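Side-chain contact in salivary protein FS50 (Xenopsylla cheopis, PDB 5K6D), which inhibits the host voltage-gated sodium channel Nav1.5 as a secreted, disulfide-rich toxin of flea saliva: residues 46-50 / 51-55. Residues are numbered along the deposited sequence; the frame is centred on the assembly and turned at random.
Sequences DKHCT and GVCLG
His48 and Val52, one helical turn apart, meet flank to ring where helix 38-51 runs out, a worked example of how one side chain can bridge a helix end and the loop that follows. The CB of His48 leaves the backbone heading away from the following residues, but with CG trans to the backbone N (chi1 -179°) the side chain swings the imidazole back toward Val52 and Cys53. There His48 ND1 faces the branch point of Val52, and His48 CE1 lies 3.8 Å from Val52 CG1. Val52 CB stands 3.7 Å above the His48 ring plane, displaced from the ring centre, in a CH-pi contact. His48 CD2 and NE2 approach Cys53 SG obliquely, and NE2, the tip, is hydrogen-bonded to the carbonyl of Cys8, the disulfide partner of Cys53.

The backbone bonding lengthens its span at the helix end. Gly51 N still makes the regular bond to Lys47 O, but His48 O accepts two donors: Val52 N, four residues on, at 2.9 Å and lying above the carbonyl plane, and Cys53 N, five residues on, at 3.0 Å and almost straight on. Cys49 O then receives Gly55 N at 2.8 Å, six residues on, closing the turn over Leu54, whose positive phi (58°) turns the chain out of the helix. Leu54 CA adds a CH···O contact to Thr50 O at 3.4 Å.

On the inner side, Cys49 is joined to Cys75 and Cys45 to Cys73, tying helix 38-51 to strand 73-76 in the cysteine-stabilised alpha-beta manner; Cys53 ties the loop to helix 6-10, before the chain enters strand 57-60.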
loop_
_atom_site.group_PDB
_atom_site.type_symbol
_atom_site.label_atom_id
_atom_site.label_comp_id
_atom_site.label_asym_id
_atom_site.label_seq_id
_atom_site.Cartn_x
_atom_site.Cartn_y
_atom_site.Cartn_z
ATOM N N ASP A 46 0.519 0.284 7.163
ATOM C CA ASP A 46 0.884 -1.083 7.471
ATOM C C ASP A 46 -0.339 -1.992 7.516
ATOM O O ASP A 46 -0.307 -3.104 6.996
ATOM C CB ASP A 46 1.657 -1.169 8.777
ATOM C CG ASP A 46 2.428 -2.456 8.879
ATOM O OD1 ASP A 46 3.439 -2.608 8.157
ATOM O OD2 ASP A 46 1.999 -3.335 9.636
ATOM N N LYS A 47 -1.422 -1.514 8.125
ATOM C CA LYS A 47 -2.639 -2.309 8.221
ATOM C C LYS A 47 -3.335 -2.473 6.871
ATOM O O LYS A 47 -3.873 -3.537 6.579
ATOM C CB LYS A 47 -3.588 -1.684 9.244
ATOM C CG LYS A 47 -4.990 -2.290 9.298
ATOM C CD LYS A 47 -5.053 -3.796 9.548
ATOM C CE LYS A 47 -4.491 -4.199 10.894
ATOM N NZ LYS A 47 -4.915 -5.587 11.258
ATOM N N HIS A 48 -3.349 -1.440 6.039
ATOM C CA HIS A 48 -3.873 -1.625 4.689
ATOM C C HIS A 48 -3.070 -2.715 3.976
ATOM O O HIS A 48 -3.629 -3.599 3.312
ATOM C CB HIS A 48 -3.836 -0.306 3.913
ATOM C CG HIS A 48 -4.372 -0.414 2.525
ATOM N ND1 HIS A 48 -5.720 -0.382 2.227
ATOM C CD2 HIS A 48 -3.722 -0.594 1.352
ATOM C CE1 HIS A 48 -5.869 -0.522 0.921
ATOM N NE2 HIS A 48 -4.674 -0.651 0.369
ATOM N N CYS A 49 -1.759 -2.678 4.150
ATOM C CA CYS A 49 -0.899 -3.658 3.506
ATOM C C CYS A 49 -1.139 -5.075 3.997
ATOM O O CYS A 49 -1.217 -6.000 3.190
ATOM C CB CYS A 49 0.571 -3.292 3.698
ATOM S SG CYS A 49 1.042 -1.775 2.841
ATOM N N THR A 50 -1.249 -5.266 5.309
ATOM C CA THR A 50 -1.448 -6.619 5.821
ATOM C C THR A 50 -2.904 -7.069 5.703
ATOM O O THR A 50 -3.181 -8.243 5.434
ATOM C CB THR A 50 -1.023 -6.754 7.292
ATOM O OG1 THR A 50 -1.812 -5.871 8.101
ATOM C CG2 THR A 50 0.466 -6.438 7.471
ATOM N N GLY A 51 -3.840 -6.144 5.916
ATOM C CA GLY A 51 -5.241 -6.499 5.987
ATOM C C GLY A 51 -5.995 -6.478 4.679
ATOM O O GLY A 51 -7.008 -7.160 4.553
ATOM N N VAL A 52 -5.528 -5.689 3.719
ATOM C CA VAL A 52 -6.214 -5.573 2.435
ATOM C C VAL A 52 -5.343 -6.118 1.305
ATOM O O VAL A 52 -5.799 -6.951 0.525
ATOM C CB VAL A 52 -6.650 -4.104 2.146
ATOM C CG1 VAL A 52 -7.354 -4.009 0.802
ATOM C CG2 VAL A 52 -7.575 -3.587 3.263
ATOM N N CYS A 53 -4.086 -5.691 1.237
ATOM C CA CYS A 53 -3.164 -6.249 0.244
ATOM C C CYS A 53 -2.678 -7.658 0.596
ATOM O O CYS A 53 -2.129 -8.342 -0.256
ATOM C CB CYS A 53 -1.956 -5.324 0.055
ATOM S SG CYS A 53 -2.358 -3.661 -0.561
ATOM N N LEU A 54 -2.871 -8.072 1.846
ATOM C CA LEU A 54 -2.454 -9.389 2.339
ATOM C C LEU A 54 -0.952 -9.595 2.169
ATOM O O LEU A 54 -0.475 -10.690 1.851
ATOM C CB LEU A 54 -3.247 -10.503 1.648
ATOM C CG LEU A 54 -4.771 -10.327 1.665
ATOM C CD1 LEU A 54 -5.453 -11.505 0.986
ATOM C CD2 LEU A 54 -5.297 -10.138 3.081
ATOM N N GLY A 55 -0.202 -8.524 2.404
ATOM C CA GLY A 55 1.246 -8.574 2.412
ATOM C C GLY A 55 1.791 -8.671 3.826
ATOM O O GLY A 55 1.048 -8.928 4.783
#